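Local structure of alpha-glucosidase (Pseudoalteromonas sp. K8, 5HQA) at residues K430-T435 with N450-E455; N253-V258 with R446-W451; G350-G355 with K379-Q384. The protein hydrolyses alpha-glucosidic bonds as a glycoside hydrolase of family 97, with a calcium ion in its sugar-binding pocket and activation by chloride. All coordinates share one frame; numbering follows the deposited sequence.

Contact 1. Residues K430-T435 with N450-E455; sequences KISINT and NWITRE. With CA (calcium ion), chain C; AC1 (4,6-dideoxy-4-{[(1S,4R,5S,6S)-4,5,6-trihydroxy-3-(hydroxymethyl)cyclohex-2-en-1-yl]amino}-alpha-D-glucopyranose), chain B.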
loop_
_atom_site.group_PDB
_atom_site.type_symbol
_atom_site.label_atom_id
_atom_site.label_comp_id
_atom_site.label_asym_id
_atom_site.label_seq_id
_atom_site.Cartn_x
_atom_site.Cartn_y
_atom_site.Cartn_z
ATOM N N LYS A 430 -15.631 15.989 -3.121
ATOM C CA LYS A 430 -15.876 15.033 -2.038
ATOM C C LYS A 430 -15.847 13.594 -2.552
ATOM O O LYS A 430 -16.677 12.756 -2.184
ATOM C CB LYS A 430 -17.177 15.351 -1.300
ATOM C CG LYS A 430 -17.078 16.668 -0.517
ATOM C CD LYS A 430 -18.334 16.965 0.296
ATOM C CE LYS A 430 -18.250 18.334 0.980
ATOM N NZ LYS A 430 -16.842 18.678 1.323
ATOM N N ILE A 431 -14.852 13.297 -3.389
ATOM C CA ILE A 431 -14.642 11.963 -3.943
ATOM C C ILE A 431 -13.321 11.416 -3.412
ATOM O O ILE A 431 -12.312 12.132 -3.386
ATOM C CB ILE A 431 -14.659 11.995 -5.482
ATOM C CG1 ILE A 431 -16.079 12.317 -5.979
ATOM C CG2 ILE A 431 -14.120 10.688 -6.070
ATOM C CD1 ILE A 431 -16.175 12.529 -7.472
ATOM N N SER A 432 -13.337 10.154 -2.976
ATOM C CA SER A 432 -12.151 9.427 -2.549
ATOM C C SER A 432 -11.646 8.541 -3.679
ATOM O O SER A 432 -12.426 8.075 -4.514
ATOM C CB SER A 432 -12.450 8.572 -1.317
ATOM O OG SER A 432 -12.798 9.406 -0.225
ATOM N N ILE A 433 -10.333 8.287 -3.678
ATOM C CA ILE A 433 -9.640 7.671 -4.803
ATOM C C ILE A 433 -8.982 6.374 -4.353
ATOM O O ILE A 433 -8.289 6.341 -3.327
ATOM C CB ILE A 433 -8.598 8.625 -5.416
ATOM C CG1 ILE A 433 -9.295 9.837 -6.038
ATOM C CG2 ILE A 433 -7.765 7.910 -6.476
ATOM C CD1 ILE A 433 -10.244 9.471 -7.182
ATOM N N ASN A 434 -9.199 5.316 -5.136
ATOM C CA ASN A 434 -8.556 4.012 -4.998
ATOM C C ASN A 434 -7.735 3.807 -6.267
ATOM O O ASN A 434 -8.304 3.583 -7.339
ATOM C CB ASN A 434 -9.633 2.932 -4.819
ATOM C CG ASN A 434 -9.125 1.515 -5.042
ATOM O OD1 ASN A 434 -7.921 1.249 -5.033
ATOM N ND2 ASN A 434 -10.066 0.584 -5.221
ATOM N N THR A 435 -6.406 3.912 -6.170
ATOM C CA THR A 435 -5.546 3.976 -7.354
ATOM C C THR A 435 -4.964 2.607 -7.674
ATOM O O THR A 435 -4.179 2.068 -6.884
ATOM C CB THR A 435 -4.393 4.959 -7.155
ATOM O OG1 THR A 435 -4.892 6.215 -6.687
ATOM C CG2 THR A 435 -3.642 5.169 -8.480
ATOM N N ASN A 450 -8.601 11.540 1.568
ATOM C CA ASN A 450 -9.446 10.901 0.567
ATOM C C ASN A 450 -8.665 9.951 -0.330
ATOM O O ASN A 450 -9.269 9.284 -1.177
ATOM C CB ASN A 450 -10.167 11.946 -0.289
ATOM C CG ASN A 450 -9.229 12.696 -1.189
ATOM O OD1 ASN A 450 -8.144 13.095 -0.770
ATOM N ND2 ASN A 450 -9.619 12.871 -2.447
ATOM N N TRP A 451 -7.342 9.869 -0.170
ATOM C CA TRP A 451 -6.540 8.886 -0.903
ATOM C C TRP A 451 -6.557 7.600 -0.083
ATOM O O TRP A 451 -5.640 7.296 0.682
ATOM C CB TRP A 451 -5.121 9.397 -1.133
ATOM C CG TRP A 451 -4.472 8.794 -2.354
ATOM C CD1 TRP A 451 -4.943 7.751 -3.103
ATOM C CD2 TRP A 451 -3.262 9.224 -2.984
ATOM N NE1 TRP A 451 -4.095 7.502 -4.158
ATOM C CE2 TRP A 451 -3.056 8.394 -4.107
ATOM C CE3 TRP A 451 -2.335 10.234 -2.710
ATOM C CZ2 TRP A 451 -1.958 8.542 -4.955
ATOM C CZ3 TRP A 451 -1.247 10.386 -3.559
ATOM C CH2 TRP A 451 -1.069 9.544 -4.667
ATOM N N ILE A 452 -7.634 6.829 -0.251
ATOM C CA ILE A 452 -7.967 5.839 0.772
ATOM C C ILE A 452 -7.189 4.538 0.602
ATOM O O ILE A 452 -6.862 3.882 1.600
ATOM C CB ILE A 452 -9.486 5.586 0.810
ATOM C CG1 ILE A 452 -10.017 5.197 -0.569
ATOM C CG2 ILE A 452 -10.193 6.826 1.319
ATOM C CD1 ILE A 452 -11.486 4.849 -0.566
ATOM N N THR A 453 -6.860 4.138 -0.621
ATOM C CA THR A 453 -6.173 2.870 -0.808
ATOM C C THR A 453 -5.583 2.838 -2.217
ATOM O O THR A 453 -5.784 3.754 -3.022
ATOM C CB THR A 453 -7.126 1.692 -0.542
ATOM O OG1 THR A 453 -6.372 0.483 -0.379
ATOM C CG2 THR A 453 -8.143 1.520 -1.687
ATOM N N ARG A 454 -4.832 1.778 -2.499
ATOM C CA ARG A 454 -4.244 1.594 -3.819
ATOM C C ARG A 454 -3.872 0.131 -3.985
ATOM O O ARG A 454 -3.881 -0.648 -3.030
ATOM C CB ARG A 454 -3.014 2.489 -4.016
ATOM C CG ARG A 454 -1.760 1.997 -3.277
ATOM C CD ARG A 454 -0.751 3.136 -3.143
ATOM N NE ARG A 454 -1.322 4.229 -2.360
ATOM C CZ ARG A 454 -1.066 5.517 -2.563
ATOM N NH1 ARG A 454 -0.239 5.894 -3.538
ATOM N NH2 ARG A 454 -1.642 6.434 -1.785
ATOM N N GLU A 455 -3.536 -0.233 -5.218
ATOM C CA GLU A 455 -3.070 -1.589 -5.475
ATOM C C GLU A 455 -1.543 -1.610 -5.362
ATOM O O GLU A 455 -1.011 -1.675 -4.248
ATOM C CB GLU A 455 -3.576 -2.071 -6.837
ATOM C CG GLU A 455 -3.436 -3.561 -7.056
ATOM C CD GLU A 455 -4.027 -3.992 -8.391
ATOM O OE1 GLU A 455 -3.580 -3.477 -9.442
ATOM O OE2 GLU A 455 -4.954 -4.828 -8.383
HETATM CA CA CA C . -3.668 -4.204 -11.620
HETATM C C1 AC1 B . -2.551 -6.096 -16.985
HETATM O O2 AC1 B . -0.687 -5.602 -15.565
HETATM C C2 AC1 B . -2.051 -5.237 -15.833
HETATM C C4A AC1 B . -9.049 -3.738 -13.308
HETATM C C3 AC1 B . -2.915 -5.392 -14.609
HETATM O O3 AC1 B . -2.375 -4.626 -13.517
HETATM C C4 AC1 B . -4.330 -4.989 -14.929
HETATM N N4A AC1 B . -5.193 -4.830 -13.716
HETATM C C5 AC1 B . -4.771 -6.150 -15.805
HETATM O O5 AC1 B . -4.046 -6.046 -17.101
HETATM C C6 AC1 B . -6.241 -6.208 -16.083
HETATM C C1B AC1 B . -5.987 -3.550 -13.667
HETATM C C2B AC1 B . -6.833 -3.460 -12.231
HETATM O O2B AC1 B . -5.913 -3.727 -11.173
HETATM C C3B AC1 B . -7.951 -4.310 -12.241
HETATM O O3B AC1 B . -8.608 -4.403 -10.953
HETATM O O4 AC1 B . -10.125 -4.647 -13.434
HETATM C C5B AC1 B . -8.486 -3.476 -14.612
HETATM C C7B AC1 B . -6.871 -3.355 -14.767
HETATM C C6B AC1 B . -9.380 -2.743 -15.626
HETATM O O6B AC1 B . -9.461 -1.409 -15.233
#
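Backbone hydrogen bonds link Ile433 and Thr435 to the chain from Asn450 to Glu455. Ile433 N donates to Asn450 O at 2.9 Å and Ile433 O accepts from Ile452 N; Thr435 N reaches Thr453 O, and Glu455 N closes the ladder on Thr435 O. Asn450 adds a side-chain hydrogen bond: its ND2 lies 2.9 Å from Ile431 O, almost straight at 172° and in the carbonyl plane, and also bonds Val423 O. These are neighbouring parallel strands, 432-435 and 451-454, of the TIM-barrel-like catalytic domain, their axes 16° apart. On one face Trp451 NE1 donates to Thr435 OG1 (2.9 Å), which sits at the ring edge but tilted from its plane. Arg454 NH2 stands over the centre of the Trp451 ring, 3.3 Å above its plane, a cation-pi contact; Arg454 NH1 is held by Ile439 O. On the other face Thr453 CG2 lies against Asn434 OD1, while Asn434 ND2 is hydrogen-bonded to Asp489. Glu455, its CG anti to the backbone N (chi1 -166°), extends until OE1 binds the calcium ion at 2.3 Å. Glu154, Glu437 and Glu461 share that ion with O3, N4A and O2B of the bound acarviosine unit of acarbose.

Contact 2. Residues N253-V258 with R446-W451; sequences NKLGDV and RTYPNW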
loop_
_atom_site.group_PDB
_atom_site.type_symbol
_atom_site.label_atom_id
_atom_site.label_comp_id
_atom_site.label_asym_id
_atom_site.label_seq_id
_atom_site.Cartn_x
_atom_site.Cartn_y
_atom_site.Cartn_z
ATOM N N ASN A 253 -3.234 16.411 8.015
ATOM C CA ASN A 253 -4.396 16.578 7.148
ATOM C C ASN A 253 -4.559 18.011 6.654
ATOM O O ASN A 253 -4.656 18.951 7.450
ATOM C CB ASN A 253 -5.650 16.147 7.917
ATOM C CG ASN A 253 -6.939 16.458 7.167
ATOM O OD1 ASN A 253 -6.980 16.445 5.936
ATOM N ND2 ASN A 253 -8.001 16.734 7.914
ATOM N N LYS A 254 -4.602 18.172 5.331
ATOM C CA LYS A 254 -4.825 19.464 4.695
ATOM C C LYS A 254 -6.243 19.640 4.160
ATOM O O LYS A 254 -6.545 20.696 3.586
ATOM C CB LYS A 254 -3.830 19.670 3.551
ATOM C CG LYS A 254 -2.385 19.879 3.985
ATOM C CD LYS A 254 -1.490 20.156 2.764
ATOM C CE LYS A 254 -0.001 20.122 3.104
ATOM N NZ LYS A 254 0.341 20.982 4.261
ATOM N N LEU A 255 -7.123 18.652 4.329
ATOM C CA LEU A 255 -8.448 18.699 3.719
ATOM C C LEU A 255 -9.552 19.068 4.703
ATOM O O LEU A 255 -10.729 19.040 4.332
ATOM C CB LEU A 255 -8.770 17.361 3.046
ATOM C CG LEU A 255 -7.864 16.985 1.870
ATOM C CD1 LEU A 255 -8.299 15.668 1.262
ATOM C CD2 LEU A 255 -7.865 18.084 0.812
ATOM N N GLY A 256 -9.208 19.416 5.940
ATOM C CA GLY A 256 -10.233 19.842 6.881
ATOM C C GLY A 256 -11.154 18.698 7.271
ATOM O O GLY A 256 -10.714 17.573 7.528
ATOM N N ASP A 257 -12.455 18.993 7.333
ATOM C CA ASP A 257 -13.463 17.989 7.648
ATOM C C ASP A 257 -13.488 16.926 6.562
ATOM O O ASP A 257 -13.843 17.223 5.417
ATOM C CB ASP A 257 -14.840 18.648 7.776
ATOM C CG ASP A 257 -15.907 17.703 8.303
ATOM O OD1 ASP A 257 -15.726 16.470 8.217
ATOM O OD2 ASP A 257 -16.939 18.201 8.809
ATOM N N VAL A 258 -13.118 15.691 6.899
ATOM C CA VAL A 258 -13.123 14.621 5.906
ATOM C C VAL A 258 -14.101 13.533 6.332
ATOM O O VAL A 258 -13.924 12.349 6.007
ATOM C CB VAL A 258 -11.706 14.057 5.673
ATOM C CG1 VAL A 258 -10.831 15.104 4.994
ATOM C CG2 VAL A 258 -11.079 13.626 6.980
ATOM N N ARG A 446 -2.339 10.550 5.255
ATOM C CA ARG A 446 -2.443 11.428 6.416
ATOM C C ARG A 446 -2.774 12.848 5.982
ATOM O O ARG A 446 -3.653 13.504 6.556
ATOM C CB ARG A 446 -1.149 11.419 7.224
ATOM C CG ARG A 446 -1.226 12.427 8.376
ATOM C CD ARG A 446 0.041 12.507 9.184
ATOM N NE ARG A 446 -0.190 13.296 10.384
ATOM C CZ ARG A 446 0.724 13.512 11.323
ATOM N NH1 ARG A 446 1.938 12.992 11.202
ATOM N NH2 ARG A 446 0.420 14.243 12.387
ATOM N N THR A 447 -2.078 13.332 4.956
ATOM C CA THR A 447 -2.223 14.702 4.484
ATOM C C THR A 447 -3.490 14.875 3.655
ATOM O O THR A 447 -4.139 15.928 3.717
ATOM C CB THR A 447 -0.995 15.072 3.653
ATOM O OG1 THR A 447 0.188 14.640 4.345
ATOM C CG2 THR A 447 -0.930 16.569 3.423
ATOM N N TYR A 448 -3.837 13.854 2.867
ATOM C CA TYR A 448 -4.986 13.866 1.960
ATOM C C TYR A 448 -5.812 12.626 2.253
ATOM O O TYR A 448 -5.680 11.602 1.571
ATOM C CB TYR A 448 -4.539 13.894 0.499
ATOM C CG TYR A 448 -3.645 15.071 0.222
ATOM C CD1 TYR A 448 -4.179 16.341 0.037
ATOM C CD2 TYR A 448 -2.267 14.926 0.195
ATOM C CE1 TYR A 448 -3.363 17.435 -0.195
ATOM C CE2 TYR A 448 -1.445 16.012 -0.040
ATOM C CZ TYR A 448 -1.999 17.261 -0.229
ATOM O OH TYR A 448 -1.174 18.336 -0.457
ATOM N N PRO A 449 -6.671 12.681 3.274
ATOM C CA PRO A 449 -7.372 11.472 3.718
ATOM C C PRO A 449 -8.392 10.927 2.731
ATOM O O PRO A 449 -9.012 9.903 3.037
ATOM C CB PRO A 449 -8.056 11.926 5.012
ATOM C CG PRO A 449 -7.203 13.090 5.498
ATOM C CD PRO A 449 -6.781 13.784 4.245
ATOM N N ASN A 450 -8.601 11.540 1.568
ATOM C CA ASN A 450 -9.446 10.901 0.567
ATOM C C ASN A 450 -8.665 9.951 -0.330
ATOM O O ASN A 450 -9.269 9.284 -1.177
ATOM C CB ASN A 450 -10.167 11.946 -0.289
ATOM C CG ASN A 450 -9.229 12.696 -1.189
ATOM O OD1 ASN A 450 -8.144 13.095 -0.770
ATOM N ND2 ASN A 450 -9.619 12.871 -2.447
ATOM N N TRP A 451 -7.342 9.869 -0.170
ATOM C CA TRP A 451 -6.540 8.886 -0.903
ATOM C C TRP A 451 -6.557 7.600 -0.083
ATOM O O TRP A 451 -5.640 7.296 0.682
ATOM C CB TRP A 451 -5.121 9.397 -1.133
ATOM C CG TRP A 451 -4.472 8.794 -2.354
ATOM C CD1 TRP A 451 -4.943 7.751 -3.103
ATOM C CD2 TRP A 451 -3.262 9.224 -2.984
ATOM N NE1 TRP A 451 -4.095 7.502 -4.158
ATOM C CE2 TRP A 451 -3.056 8.394 -4.107
ATOM C CE3 TRP A 451 -2.335 10.234 -2.710
ATOM C CZ2 TRP A 451 -1.958 8.542 -4.955
ATOM C CZ3 TRP A 451 -1.247 10.386 -3.559
ATOM C CH2 TRP A 451 -1.069 9.544 -4.667
HETATM O O HOH W 1 -3.055 14.557 10.297
#
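Lys254 and Thr447 join the loop between helix 245-248 and strand 264-269 to the loop between barrel strands 432-435 and 451-454. An Asx turn shapes the first: Asn253 OD1 accepts from Leu255 N at 2.7 Å, the donor standing above the carbonyl plane. Asn253 ND2 returns a bond to Gly256 O within the amide plane, so both ends of the amide are gripped and its rotation is fixed. The second loop makes a type I beta turn from Tyr448 to Trp451. Across the contact, Lys254 N donates to Thr447 O at 2.8 Å, nearly straight (176°) and on a lone pair of the carbonyl. A water accepts from both Asn253 N and Arg446 NE, lying in plane at the edge of the guanidinium.

Packing makes up the rest. The aliphatic chain of Lys254 runs alongside Thr447 CG2 and bends only at its end (chi4 -52°), where NZ forms a salt bridge with Glu251. Leu255 and Pro449 run antiparallel alongside each other, Leu255 CD1 3.8 Å from Pro449 CD, while Leu255 CD2 meets the Tyr448 ring edge. Val258 crosses Pro449 at about a right angle, Val258 CG2 4.0 Å from Pro449 CB. A polar atom also rests on the proline ring: Asn253 OD1, 3.2 Å from Pro449 CD.

Contact 3. Residues G350-G355 with K379-Q384; sequences GVQLIG and KSNVSQ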
loop_
_atom_site.group_PDB
_atom_site.type_symbol
_atom_site.label_atom_id
_atom_site.label_comp_id
_atom_site.label_asym_id
_atom_site.label_seq_id
_atom_site.Cartn_x
_atom_site.Cartn_y
_atom_site.Cartn_z
ATOM N N GLY A 350 -29.888 2.909 -1.038
ATOM C CA GLY A 350 -28.840 3.282 -0.111
ATOM C C GLY A 350 -27.479 2.719 -0.447
ATOM O O GLY A 350 -26.553 2.851 0.359
ATOM N N VAL A 351 -27.335 2.091 -1.610
ATOM C CA VAL A 351 -26.071 1.530 -2.071
ATOM C C VAL A 351 -25.500 2.462 -3.123
ATOM O O VAL A 351 -26.205 2.850 -4.060
ATOM C CB VAL A 351 -26.272 0.124 -2.658
ATOM C CG1 VAL A 351 -24.944 -0.405 -3.219
ATOM C CG2 VAL A 351 -26.873 -0.804 -1.613
ATOM N N GLN A 352 -24.232 2.816 -2.996
ATOM C CA GLN A 352 -23.697 3.776 -3.945
ATOM C C GLN A 352 -23.034 3.094 -5.128
ATOM O O GLN A 352 -22.550 1.964 -5.035
ATOM C CB GLN A 352 -22.717 4.716 -3.261
ATOM C CG GLN A 352 -23.442 5.909 -2.697
ATOM C CD GLN A 352 -22.512 6.800 -1.994
ATOM O OE1 GLN A 352 -21.951 6.418 -0.975
ATOM N NE2 GLN A 352 -22.295 7.992 -2.539
ATOM N N LEU A 353 -23.053 3.786 -6.263
ATOM C CA LEU A 353 -22.204 3.411 -7.380
ATOM C C LEU A 353 -20.780 3.868 -7.086
ATOM O O LEU A 353 -20.565 5.006 -6.653
ATOM C CB LEU A 353 -22.718 4.046 -8.671
ATOM C CG LEU A 353 -21.885 3.870 -9.938
ATOM C CD1 LEU A 353 -21.865 2.416 -10.376
ATOM C CD2 LEU A 353 -22.442 4.755 -11.043
ATOM N N ILE A 354 -19.813 2.980 -7.288
ATOM C CA ILE A 354 -18.403 3.330 -7.181
ATOM C C ILE A 354 -17.886 3.535 -8.600
ATOM O O ILE A 354 -18.054 2.662 -9.460
ATOM C CB ILE A 354 -17.613 2.251 -6.423
ATOM C CG1 ILE A 354 -18.057 2.247 -4.959
ATOM C CG2 ILE A 354 -16.121 2.476 -6.538
ATOM C CD1 ILE A 354 -17.596 1.040 -4.191
ATOM N N GLY A 355 -17.306 4.714 -8.859
ATOM C CA GLY A 355 -16.890 5.068 -10.200
ATOM C C GLY A 355 -15.599 4.376 -10.610
ATOM O O GLY A 355 -14.887 3.782 -9.796
ATOM N N LYS A 379 -22.502 14.908 -9.472
ATOM C CA LYS A 379 -23.921 15.004 -9.799
ATOM C C LYS A 379 -24.627 13.664 -9.630
ATOM O O LYS A 379 -25.817 13.623 -9.307
ATOM C CB LYS A 379 -24.072 15.525 -11.228
ATOM C CG LYS A 379 -25.472 15.444 -11.801
ATOM C CD LYS A 379 -25.488 15.792 -13.283
ATOM C CE LYS A 379 -26.908 15.743 -13.838
ATOM N NZ LYS A 379 -26.963 16.097 -15.286
ATOM N N SER A 380 -23.910 12.560 -9.813
ATOM C CA SER A 380 -24.504 11.232 -9.772
ATOM C C SER A 380 -24.397 10.558 -8.406
ATOM O O SER A 380 -24.593 9.341 -8.323
ATOM C CB SER A 380 -23.854 10.338 -10.835
ATOM O OG SER A 380 -24.007 10.902 -12.127
ATOM N N ASN A 381 -24.070 11.300 -7.345
ATOM C CA ASN A 381 -23.995 10.725 -5.999
ATOM C C ASN A 381 -22.890 9.658 -5.895
ATOM O O ASN A 381 -23.015 8.677 -5.156
ATOM C CB ASN A 381 -25.368 10.157 -5.589
ATOM C CG ASN A 381 -25.428 9.696 -4.132
ATOM O OD1 ASN A 381 -24.832 10.315 -3.241
ATOM N ND2 ASN A 381 -26.154 8.590 -3.886
ATOM N N VAL A 382 -21.797 9.824 -6.638
ATOM C CA VAL A 382 -20.653 8.912 -6.575
ATOM C C VAL A 382 -19.610 9.522 -5.642
ATOM O O VAL A 382 -19.139 10.640 -5.879
ATOM C CB VAL A 382 -20.067 8.646 -7.973
ATOM C CG1 VAL A 382 -18.734 7.889 -7.873
ATOM C CG2 VAL A 382 -21.068 7.863 -8.835
ATOM N N SER A 383 -19.246 8.789 -4.581
ATOM C CA SER A 383 -18.306 9.271 -3.573
ATOM C C SER A 383 -16.925 8.630 -3.631
ATOM O O SER A 383 -15.993 9.169 -3.025
ATOM C CB SER A 383 -18.868 9.042 -2.164
ATOM O OG SER A 383 -19.987 9.870 -1.931
ATOM N N GLN A 384 -16.770 7.486 -4.301
ATOM C CA GLN A 384 -15.484 6.808 -4.420
ATOM C C GLN A 384 -15.265 6.449 -5.878
ATOM O O GLN A 384 -16.213 6.066 -6.572
ATOM C CB GLN A 384 -15.414 5.534 -3.555
ATOM C CG GLN A 384 -15.618 5.805 -2.070
ATOM C CD GLN A 384 -15.639 4.542 -1.191
ATOM O OE1 GLN A 384 -15.749 3.408 -1.686
ATOM N NE2 GLN A 384 -15.542 4.747 0.135
HETATM O O HOH W 2 -19.381 6.017 -4.398
HETATM O O HOH W 3 -24.299 6.407 -6.177
#
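The carboxamide of Gln352 turns its NE2 edge to the loop Asn381-Ser383, with both acceptors close to the amide plane. Gln352 NE2 donates to Asn381 O at 2.8 Å and to Ser383 OG at 3.0 Å, the first reaching Asn381 O from above the plane of that carbonyl. The Asn381 side chain crosses that of Gln352 at about a right angle, yet the two amide planes are only 26° apart; Asn381 ND2 is itself bonded to Ser346 OG. With chi2 at 178° the Gln352 chain is straight beyond CG, long enough to span the distance from its strand to the loop. Two bonds thus hold one nitrogen and fix the rotation of the amide.

Two waters continue the polar link. One accepts from Leu353 N and donates to Asn381 O, which therefore takes bonds from both Gln352 and this water; the other donates to Leu353 O at 2.7 Å and accepts from Ser383 N. Between the two segments the one direct backbone hydrogen bond is at Gly355, whose N donates to Gln384 O at 2.9 Å in the carbonyl plane. Val382 packs beside this bond: Val382 CG1 lies 3.6 Å from Gly355 N, and Val382 CG2 meets Leu353 CD2 at 4.1 Å. Ile354 and Gln384 run side by side, with Ile354 CG2 3.6 Å from Gln384 O.

Asn381, with positive phi, is the C-prime residue of the Schellman motif ending helix 363-379. The contact joins the start of strand 352-358 to the loop leading from that helix into strand 384-388, as in a beta-alpha-beta crossover of a TIM-barrel-like sheet.

Overall arrangement
Contacts 1 and 3 belong to the same parallel sheet: strand 384-388 lies between strands 352-358 and 432-435, and a probable hydrogen bond from Ser432 N to Ser383 O joins the two contacts directly. Contact 1 is wholly buried and runs as a ladder of backbone bonds to the calcium site. Contact 3, partly buried and away from that site, lies where its two strands begin, so a glutamine side chain and waters do much of the bridging. Contact 2 shares Asn450 and Trp451 with contact 1 but has no regular strand; its loops, partly exposed, combine an Asx turn, a single direct cross-segment hydrogen bond and packing around proline. Its centre lies about 20 Å from that of contact 3.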